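Local coordinates for protein CghA (Chaetomium globosum, PDB 6KBC) that is a beta-rich fungal protein with two calycin-clan domains that holds the bound ligand WK1 in a pocket, at residues G58-T63 / K212-G217; N82-W85 / T89-S92; Q170-A175 / G180-R185. All blocks are in the same frame, centred on the assembly; numbering follows the deposited sequence.

Contact 1: G58-T63 / K212-G217; sequences GSAAFT and KRMVLG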
loop_
_atom_site.group_PDB
_atom_site.type_symbol
_atom_site.label_atom_id
_atom_site.label_comp_id
_atom_site.label_asym_id
_atom_site.label_seq_id
_atom_site.Cartn_x
_atom_site.Cartn_y
_atom_site.Cartn_z
ATOM N N GLY A 58 7.419 -13.846 -8.063
ATOM C CA GLY A 58 8.138 -13.398 -6.883
ATOM C C GLY A 58 9.619 -13.162 -7.079
ATOM O O GLY A 58 10.342 -13.005 -6.091
ATOM N N SER A 59 10.099 -13.103 -8.326
ATOM C CA SER A 59 11.529 -12.919 -8.551
ATOM C C SER A 59 11.977 -11.486 -8.353
ATOM O O SER A 59 13.184 -11.224 -8.315
ATOM C CB SER A 59 11.906 -13.382 -9.963
ATOM O OG SER A 59 11.238 -12.575 -10.927
ATOM N N ALA A 60 11.043 -10.554 -8.220
ATOM C CA ALA A 60 11.387 -9.162 -8.002
ATOM C C ALA A 60 10.154 -8.453 -7.473
ATOM O O ALA A 60 9.022 -8.873 -7.723
ATOM C CB ALA A 60 11.888 -8.481 -9.283
ATOM N N ALA A 61 10.390 -7.389 -6.724
ATOM C CA ALA A 61 9.298 -6.620 -6.159
ATOM C C ALA A 61 9.786 -5.196 -5.993
ATOM O O ALA A 61 10.970 -4.950 -5.750
ATOM C CB ALA A 61 8.833 -7.193 -4.803
ATOM N N PHE A 62 8.858 -4.260 -6.104
ATOM C CA PHE A 62 9.219 -2.857 -6.042
ATOM C C PHE A 62 8.032 -2.095 -5.490
ATOM O O PHE A 62 6.893 -2.361 -5.864
ATOM C CB PHE A 62 9.590 -2.301 -7.433
ATOM C CG PHE A 62 9.945 -0.840 -7.412
ATOM C CD1 PHE A 62 11.243 -0.441 -7.170
ATOM C CD2 PHE A 62 8.973 0.129 -7.610
ATOM C CE1 PHE A 62 11.573 0.901 -7.113
ATOM C CE2 PHE A 62 9.294 1.482 -7.570
ATOM C CZ PHE A 62 10.595 1.866 -7.315
ATOM N N THR A 63 8.301 -1.135 -4.622
ATOM C CA THR A 63 7.220 -0.295 -4.143
ATOM C C THR A 63 7.798 1.070 -3.815
ATOM O O THR A 63 8.935 1.184 -3.352
ATOM C CB THR A 63 6.506 -0.908 -2.927
ATOM O OG1 THR A 63 5.320 -0.153 -2.636
ATOM C CG2 THR A 63 7.416 -0.939 -1.694
ATOM N N LYS A 212 22.665 -2.079 -10.408
ATOM C CA LYS A 212 21.865 -3.282 -10.546
ATOM C C LYS A 212 20.580 -2.907 -11.254
ATOM O O LYS A 212 19.998 -1.855 -10.980
ATOM C CB LYS A 212 21.556 -3.935 -9.182
ATOM C CG LYS A 212 21.101 -5.396 -9.284
ATOM C CD LYS A 212 20.879 -6.005 -7.901
ATOM C CE LYS A 212 20.526 -7.488 -7.957
ATOM N NZ LYS A 212 21.720 -8.398 -8.000
ATOM N N ARG A 213 20.146 -3.768 -12.164
ATOM C CA ARG A 213 18.962 -3.510 -12.963
ATOM C C ARG A 213 17.780 -4.303 -12.429
ATOM O O ARG A 213 17.930 -5.410 -11.906
ATOM C CB ARG A 213 19.195 -3.887 -14.427
ATOM C CG ARG A 213 20.322 -3.112 -15.107
ATOM C CD ARG A 213 19.850 -1.791 -15.693
ATOM N NE ARG A 213 19.346 -1.956 -17.052
ATOM C CZ ARG A 213 18.066 -1.819 -17.393
ATOM N NH1 ARG A 213 17.163 -1.490 -16.471
ATOM N NH2 ARG A 213 17.685 -1.985 -18.655
ATOM N N MET A 214 16.594 -3.724 -12.571
ATOM C CA MET A 214 15.352 -4.461 -12.407
ATOM C C MET A 214 14.495 -4.193 -13.627
ATOM O O MET A 214 14.082 -3.052 -13.856
ATOM C CB MET A 214 14.608 -4.051 -11.137
ATOM C CG MET A 214 13.371 -4.890 -10.909
ATOM S SD MET A 214 12.527 -4.368 -9.399
ATOM C CE MET A 214 13.741 -4.850 -8.160
ATOM N N VAL A 215 14.227 -5.239 -14.402
ATOM C CA VAL A 215 13.512 -5.112 -15.660
ATOM C C VAL A 215 12.364 -6.098 -15.635
ATOM O O VAL A 215 12.582 -7.309 -15.501
ATOM C CB VAL A 215 14.406 -5.387 -16.882
ATOM C CG1 VAL A 215 13.555 -5.398 -18.152
ATOM C CG2 VAL A 215 15.522 -4.386 -16.980
ATOM N N LEU A 216 11.148 -5.591 -15.773
ATOM C CA LEU A 216 9.972 -6.434 -15.928
ATOM C C LEU A 216 9.227 -5.891 -17.133
ATOM O O LEU A 216 8.728 -4.763 -17.093
ATOM C CB LEU A 216 9.100 -6.416 -14.671
ATOM C CG LEU A 216 9.798 -6.935 -13.419
ATOM C CD1 LEU A 216 8.963 -6.627 -12.178
ATOM C CD2 LEU A 216 10.089 -8.443 -13.553
ATOM N N GLY A 217 9.188 -6.675 -18.207
ATOM C CA GLY A 217 8.614 -6.227 -19.452
ATOM C C GLY A 217 7.115 -6.400 -19.483
ATOM O O GLY A 217 6.499 -7.076 -18.635
#

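Contact 2: N82-W85 / T89-S92; sequences NAAW and TVWS. With WK1 ((2S)-3-[(2S,4E)-4-[[(1R,2S,4aR,6S,8R,8aS)-2-[(E)-but-2-en-2-yl]-6,8-dimethyl-1,2,4a,5,6,7,8,8a-octahydronaphthalen-1-yl]-oxidanyl-methylidene]-3,5-bis(oxidanylidene)pyrrolidin-2-yl]-2-methyl-2-oxidanyl-propanoic acid), chain B.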
loop_
_atom_site.group_PDB
_atom_site.type_symbol
_atom_site.label_atom_id
_atom_site.label_comp_id
_atom_site.label_asym_id
_atom_site.label_seq_id
_atom_site.Cartn_x
_atom_site.Cartn_y
_atom_site.Cartn_z
ATOM N N ASN A 82 11.377 0.810 -1.928
ATOM C CA ASN A 82 11.901 -0.494 -1.552
ATOM C C ASN A 82 11.931 -1.386 -2.781
ATOM O O ASN A 82 10.981 -1.402 -3.565
ATOM C CB ASN A 82 11.053 -1.143 -0.460
ATOM C CG ASN A 82 11.173 -0.418 0.857
ATOM O OD1 ASN A 82 12.112 -0.652 1.607
ATOM N ND2 ASN A 82 10.244 0.500 1.128
ATOM N N ALA A 83 13.002 -2.161 -2.914
ATOM C CA ALA A 83 13.170 -3.035 -4.064
ATOM C C ALA A 83 13.801 -4.336 -3.601
ATOM O O ALA A 83 14.646 -4.331 -2.700
ATOM C CB ALA A 83 14.048 -2.373 -5.143
ATOM N N ALA A 84 13.382 -5.443 -4.211
ATOM C CA ALA A 84 13.880 -6.763 -3.854
ATOM C C ALA A 84 14.139 -7.565 -5.120
ATOM O O ALA A 84 13.385 -7.462 -6.091
ATOM C CB ALA A 84 12.891 -7.518 -2.954
ATOM N N TRP A 85 15.198 -8.371 -5.097
ATOM C CA TRP A 85 15.528 -9.290 -6.180
ATOM C C TRP A 85 15.581 -10.704 -5.621
ATOM O O TRP A 85 16.003 -10.910 -4.485
ATOM C CB TRP A 85 16.897 -8.984 -6.806
ATOM C CG TRP A 85 17.014 -7.730 -7.613
ATOM C CD1 TRP A 85 17.078 -7.636 -8.983
ATOM C CD2 TRP A 85 17.115 -6.387 -7.114
ATOM N NE1 TRP A 85 17.202 -6.320 -9.356
ATOM C CE2 TRP A 85 17.244 -5.535 -8.231
ATOM C CE3 TRP A 85 17.113 -5.823 -5.831
ATOM C CZ2 TRP A 85 17.357 -4.153 -8.105
ATOM C CZ3 TRP A 85 17.223 -4.452 -5.706
ATOM C CH2 TRP A 85 17.343 -3.626 -6.840
ATOM N N THR A 89 19.218 -9.593 -3.055
ATOM C CA THR A 89 19.464 -8.163 -2.981
ATOM C C THR A 89 18.193 -7.425 -2.587
ATOM O O THR A 89 17.107 -7.702 -3.099
ATOM C CB THR A 89 19.965 -7.613 -4.313
ATOM O OG1 THR A 89 21.018 -8.439 -4.814
ATOM C CG2 THR A 89 20.484 -6.207 -4.116
ATOM N N VAL A 90 18.333 -6.487 -1.657
ATOM C CA VAL A 90 17.259 -5.563 -1.343
ATOM C C VAL A 90 17.847 -4.162 -1.358
ATOM O O VAL A 90 19.043 -3.962 -1.127
ATOM C CB VAL A 90 16.584 -5.877 0.011
ATOM C CG1 VAL A 90 15.969 -7.281 -0.020
ATOM C CG2 VAL A 90 17.590 -5.733 1.141
ATOM N N TRP A 91 16.993 -3.190 -1.642
ATOM C CA TRP A 91 17.412 -1.809 -1.801
ATOM C C TRP A 91 16.304 -0.934 -1.253
ATOM O O TRP A 91 15.163 -1.007 -1.725
ATOM C CB TRP A 91 17.678 -1.495 -3.273
ATOM C CG TRP A 91 18.340 -0.185 -3.548
ATOM C CD1 TRP A 91 19.674 0.035 -3.766
ATOM C CD2 TRP A 91 17.695 1.090 -3.681
ATOM N NE1 TRP A 91 19.897 1.371 -4.015
ATOM C CE2 TRP A 91 18.698 2.037 -3.976
ATOM C CE3 TRP A 91 16.368 1.522 -3.577
ATOM C CZ2 TRP A 91 18.415 3.393 -4.164
ATOM C CZ3 TRP A 91 16.087 2.867 -3.771
ATOM C CH2 TRP A 91 17.107 3.787 -4.063
ATOM N N SER A 92 16.637 -0.121 -0.259
ATOM C CA SER A 92 15.662 0.718 0.417
ATOM C C SER A 92 16.290 2.076 0.637
ATOM O O SER A 92 17.327 2.181 1.295
ATOM C CB SER A 92 15.224 0.109 1.759
ATOM O OG SER A 92 14.577 -1.144 1.571
HETATM O O WK1 B . 10.797 3.508 5.011
HETATM C C17 WK1 B . 10.234 2.773 4.240
HETATM O O1 WK1 B . 10.706 2.471 3.181
HETATM C C19 WK1 B . 8.921 2.200 4.587
HETATM O O2 WK1 B . 8.532 2.500 5.884
HETATM C C18 WK1 B . 9.015 0.706 4.527
HETATM C C20 WK1 B . 7.985 2.841 3.601
HETATM C C22 WK1 B . 6.703 2.115 3.533
HETATM N N WK1 B . 5.756 2.495 2.503
HETATM C C21 WK1 B . 4.541 2.596 3.031
HETATM O O5 WK1 B . 3.485 2.903 2.313
HETATM C C23 WK1 B . 5.877 2.095 4.719
HETATM O O4 WK1 B . 6.290 1.816 5.939
HETATM C C24 WK1 B . 4.501 2.361 4.483
HETATM C C16 WK1 B . 3.419 2.374 5.461
HETATM O O3 WK1 B . 3.715 2.108 6.674
HETATM C C9 WK1 B . 2.023 2.551 5.031
HETATM C C8 WK1 B . 1.665 1.087 4.645
HETATM C C12 WK1 B . 2.698 0.239 3.932
HETATM C C13 WK1 B . 2.729 0.106 2.625
HETATM C C90 WK1 B . 3.763 -0.731 1.952
HETATM C C14 WK1 B . 3.732 -0.484 4.718
HETATM C C7 WK1 B . 1.251 0.281 5.838
HETATM C C6 WK1 B . 0.307 0.743 6.614
HETATM C C3 WK1 B . -0.089 2.172 6.422
HETATM C C4 WK1 B . 1.079 3.081 6.101
HETATM C C5 WK1 B . 0.496 4.405 5.647
HETATM C C11 WK1 B . 1.584 5.420 5.491
HETATM C C2 WK1 B . -0.996 2.763 7.471
HETATM C C1 WK1 B . -1.663 3.922 6.800
HETATM C C10 WK1 B . -2.778 4.545 7.574
HETATM C C WK1 B . -0.607 4.950 6.533
#

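Contact 3: Q170-A175 / G180-R185; sequences QSDREA and GAYWFR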
loop_
_atom_site.group_PDB
_atom_site.type_symbol
_atom_site.label_atom_id
_atom_site.label_comp_id
_atom_site.label_asym_id
_atom_site.label_seq_id
_atom_site.Cartn_x
_atom_site.Cartn_y
_atom_site.Cartn_z
ATOM N N GLN A 170 -17.492 4.433 -3.288
ATOM C CA GLN A 170 -18.727 5.081 -3.688
ATOM C C GLN A 170 -19.266 6.000 -2.602
ATOM O O GLN A 170 -20.320 6.617 -2.788
ATOM C CB GLN A 170 -19.765 4.019 -4.039
ATOM C CG GLN A 170 -19.385 3.052 -5.186
ATOM C CD GLN A 170 -18.914 3.743 -6.463
ATOM O OE1 GLN A 170 -17.715 3.958 -6.675
ATOM N NE2 GLN A 170 -19.866 4.117 -7.313
ATOM N N SER A 171 -18.544 6.124 -1.490
ATOM C CA SER A 171 -18.994 6.800 -0.282
ATOM C C SER A 171 -17.778 7.009 0.610
ATOM O O SER A 171 -16.721 6.410 0.398
ATOM C CB SER A 171 -20.075 5.981 0.428
ATOM O OG SER A 171 -19.495 4.877 1.120
ATOM N N ASP A 172 -17.933 7.880 1.609
ATOM C CA ASP A 172 -16.851 8.087 2.562
ATOM C C ASP A 172 -16.493 6.790 3.276
ATOM O O ASP A 172 -15.311 6.500 3.491
ATOM C CB ASP A 172 -17.236 9.163 3.577
ATOM C CG ASP A 172 -17.172 10.557 2.996
ATOM O OD1 ASP A 172 -17.357 10.699 1.765
ATOM O OD2 ASP A 172 -16.918 11.503 3.769
ATOM N N ARG A 173 -17.506 5.997 3.638
ATOM C CA ARG A 173 -17.283 4.736 4.343
ATOM C C ARG A 173 -16.420 3.783 3.519
ATOM O O ARG A 173 -15.531 3.114 4.056
ATOM C CB ARG A 173 -18.635 4.091 4.671
ATOM C CG ARG A 173 -18.567 2.714 5.329
ATOM C CD ARG A 173 -17.851 2.808 6.659
ATOM N NE ARG A 173 -17.651 1.506 7.290
ATOM C CZ ARG A 173 -16.647 0.684 7.002
ATOM N NH1 ARG A 173 -15.760 1.023 6.070
ATOM N NH2 ARG A 173 -16.529 -0.474 7.655
ATOM N N GLU A 174 -16.670 3.708 2.210
ATOM C CA GLU A 174 -15.915 2.798 1.357
ATOM C C GLU A 174 -14.474 3.241 1.147
ATOM O O GLU A 174 -13.635 2.416 0.777
ATOM C CB GLU A 174 -16.631 2.651 0.022
ATOM C CG GLU A 174 -18.046 2.122 0.185
ATOM C CD GLU A 174 -18.600 1.539 -1.105
ATOM O OE1 GLU A 174 -19.457 0.631 -1.038
ATOM O OE2 GLU A 174 -18.179 1.999 -2.187
ATOM N N ALA A 175 -14.157 4.507 1.383
ATOM C CA ALA A 175 -12.783 4.970 1.286
ATOM C C ALA A 175 -12.013 4.796 2.582
ATOM O O ALA A 175 -10.782 4.913 2.584
ATOM C CB ALA A 175 -12.750 6.447 0.880
ATOM N N GLY A 180 -12.459 8.132 9.777
ATOM C CA GLY A 180 -11.779 9.359 9.397
ATOM C C GLY A 180 -10.377 9.185 8.858
ATOM O O GLY A 180 -9.624 10.165 8.789
ATOM N N ALA A 181 -9.997 7.963 8.491
ATOM C CA ALA A 181 -8.699 7.670 7.898
ATOM C C ALA A 181 -8.938 6.874 6.622
ATOM O O ALA A 181 -9.766 5.959 6.604
ATOM C CB ALA A 181 -7.815 6.887 8.881
ATOM N N TYR A 182 -8.238 7.232 5.546
ATOM C CA TYR A 182 -8.581 6.730 4.222
ATOM C C TYR A 182 -7.399 6.018 3.597
ATOM O O TYR A 182 -6.267 6.510 3.646
ATOM C CB TYR A 182 -9.080 7.847 3.310
ATOM C CG TYR A 182 -10.156 8.633 3.989
ATOM C CD1 TYR A 182 -11.484 8.228 3.917
ATOM C CD2 TYR A 182 -9.843 9.744 4.753
ATOM C CE1 TYR A 182 -12.471 8.931 4.573
ATOM C CE2 TYR A 182 -10.825 10.452 5.413
ATOM C CZ TYR A 182 -12.130 10.045 5.319
ATOM O OH TYR A 182 -13.099 10.758 5.982
ATOM N N TRP A 183 -7.676 4.833 3.070
ATOM C CA TRP A 183 -6.735 4.083 2.256
ATOM C C TRP A 183 -7.571 3.222 1.331
ATOM O O TRP A 183 -8.370 2.405 1.789
ATOM C CB TRP A 183 -5.794 3.224 3.102
ATOM C CG TRP A 183 -4.803 2.485 2.269
ATOM C CD1 TRP A 183 -5.067 1.501 1.353
ATOM C CD2 TRP A 183 -3.392 2.677 2.252
ATOM N NE1 TRP A 183 -3.900 1.069 0.778
ATOM C CE2 TRP A 183 -2.856 1.772 1.314
ATOM C CE3 TRP A 183 -2.522 3.511 2.954
ATOM C CZ2 TRP A 183 -1.496 1.699 1.043
ATOM C CZ3 TRP A 183 -1.179 3.436 2.689
ATOM C CH2 TRP A 183 -0.675 2.542 1.731
ATOM N N PHE A 184 -7.415 3.419 0.030
ATOM C CA PHE A 184 -8.122 2.587 -0.920
ATOM C C PHE A 184 -7.279 2.552 -2.190
ATOM O O PHE A 184 -6.165 3.082 -2.229
ATOM C CB PHE A 184 -9.548 3.112 -1.134
ATOM C CG PHE A 184 -9.588 4.520 -1.640
ATOM C CD1 PHE A 184 -9.594 5.593 -0.748
ATOM C CD2 PHE A 184 -9.574 4.778 -3.001
ATOM C CE1 PHE A 184 -9.595 6.900 -1.212
ATOM C CE2 PHE A 184 -9.586 6.079 -3.473
ATOM C CZ PHE A 184 -9.600 7.140 -2.582
ATOM N N ARG A 185 -7.811 1.940 -3.236
ATOM C CA ARG A 185 -6.995 1.595 -4.396
ATOM C C ARG A 185 -7.563 2.222 -5.659
ATOM O O ARG A 185 -8.490 1.666 -6.274
ATOM C CB ARG A 185 -6.895 0.077 -4.520
ATOM C CG ARG A 185 -6.072 -0.510 -3.364
ATOM C CD ARG A 185 -6.289 -2.000 -3.184
ATOM N NE ARG A 185 -7.633 -2.297 -2.718
ATOM C CZ ARG A 185 -8.001 -2.288 -1.439
ATOM N NH1 ARG A 185 -7.113 -2.009 -0.494
ATOM N NH2 ARG A 185 -9.255 -2.559 -1.118
#

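Contact 1: G58-T63 / K212-G217
Ala60 and Met214 mark the closest backbone approach, with CA atoms 7.6 Å apart, where the short axes of strands 60-63 and 212-216 pass at 8.6 Å and an angle of 95°. With no hydrogen bond between them, the spacing and near-perpendicular crossing show strands that pack through side chains rather than pair.

Met214 bridges the separation almost alone. Its CG lies anti to the backbone N (chi1 -176°) and the next torsion is also extended, which carries the sulfur straight across to the other strand. The chain then bends at chi3 (-67°), so the terminal methyl turns aside and settles against a carbonyl, with Met214 CE 3.7 Å from Ala61 O. The sulfur rests between two residues of one strand face: Met214 SD is 4.2 Å from Ala60 CB and 4.1 Å from Phe62 CB. Both CB atoms point toward the methionine, whereas Ala61 turns its methyl to the other face and offers only its backbone. Of Phe62, the CB does the touching; the ring leads away from the sulfur, toward strand 181-200. Leu216 leans in more loosely, Leu216 CD1 being 4.5 Å from Ala60 CB.

This is buried, near-orthogonal face-to-face packing of strands within the N-terminal calycin-clan domain. Strand 60-69 lies between strands 46-54 and 77-85, with Ala61 bonded through its backbone to Ala84 and Phe62 to Ala53. Strand 210-216 pairs with strand 181-200, whose Leu196 and Phe198 receive the Phe62 ring, while Ala83 and Trp85 of strand 77-85 also pack on Met214.

Contact 2: N82-W85 / T89-S92
Ala83 and Trp91 form an antiparallel hydrogen-bonded pair, the backbone core of this contact. Ala83 N donates to Trp91 O at 2.7 Å, Trp91 N returns a bond to Ala83 O at 2.8 Å, and Trp85 N reaches Thr89 O, also at 2.8 Å. The non-hydrogen-bonded pairs Asn82-Ser92 and Ala84-Val90 alternate with it, as in any antiparallel pairing; the strand directions differ by 174°.

Side-chain polarity is concentrated on Asn82, whose CG lies anti to the carbonyl carbon (chi1 -69°), bringing the amide in toward Ser92. Ser92 OG donates to Asn82 OD1 over an unusually short 2.5 Å, the hydroxyl lying somewhat off the carbonyl plane. At the other end of the same amide, Asn82 ND2 donates to WK1 O1 at 2.9 Å, with an N-H...O angle of 160°. Ser92 is thus a second-shell residue, its bond to OD1 consistent with holding the amide so that ND2 faces the ligand.

Ring-edge and apolar contacts gather round Trp85. A carbonyl meets the indole edge close to the ring plane, Thr89 O lying 3.3 Å from Trp85 CE3. The apolar neighbours are Trp91 CB, 3.9 Å from Trp85 CZ3, and Thr89 CB, 3.7 Å from Trp85 CE3. Trp85 NE1 bonds to Arg213 O and Trp91 NE1 to His199 O, and both indoles meet Phe198 edge-to-face.

The arrangement is a beta hairpin of strands 77-85 and 90-96. Asn82 belongs to the WK1 pocket, where Ser65, His94, Lys352 and Asn364 also hydrogen-bond the ligand.

Contact 3: Q170-A175 / G180-R185
Ala175 O is the atom on which this contact converges. Trp183 N donates to Ala175 O at 3.1 Å, and the donor lies nearly along the C=O axis (C=O...N 169°). The N-H itself is less well aimed, with an angle of 136° at the hydrogen. Tyr182 CA lies 3.3 Å from Ala175 O in a CA-H...O contact. Two ring edges also border the carbonyl oxygen, Phe184 CD1 at 3.6 Å from Ala175 O and Tyr182 CD1 comparably close. A buried carbonyl at the end of the segment is thereby surrounded by one N-H and several C-H groups of the strand.

The methyl of Ala175 shares the same surroundings: Ala175 CB is 3.7 Å from Tyr182 CD1 and 3.7 Å from Phe184 CD1. Tyr182 and Phe184 are two apart on the strand and both reach the alanine, whereas Trp183 between them points away. Phe184 CG sits between its own backbone N and carbonyl carbon (chi1 59°), which brings the CD1 side of the ring against Ala175. On the other ring, Asp172 O approaches the Tyr182 edge in plane, at 3.9 Å from Tyr182 CE1.

Residues 172-175 form only a weakly bonded helical turn, but its start is secured. Ser171 is the N-cap, Ser171 OG accepting from Glu174 N at 3.2 Å. Glu174 OE2 in turn accepts from the backbone Gln170 N at 2.8 Å, on the anti side and tilted out of the carboxylate plane.

Strand 181-200 runs beside strand 223-231, Tyr182 and Phe184 bonding through their backbones to Trp230 and Arg228. Trp183, its NE1 bonded to Asp227, lines the WK1 pocket, while Asn272 of strand 269-277 binds Glu174 O and touches Phe184.

How the contacts relate
Contacts 1 and 2 are neighbours, their centres 9 Å apart, and they touch: strands 60-69 and 77-85 pair side by side, so one borders the other directly. Contact 3 lies about 30 Å from both, centre to centre, across the centre of the chain, and touches neither. Along the sequence, contacts 2 and 3 follow one another, and both fall between the two segments of contact 1. Strand 181-200, which carries 180-185 of contact 3, also pairs with strand 210-216 of contact 1. All six segments belong to the N-terminal calycin-clan domain. Contacts 2 and 3 each supply a WK1 pocket residue, so the ligand is approached from well-separated parts of the fold.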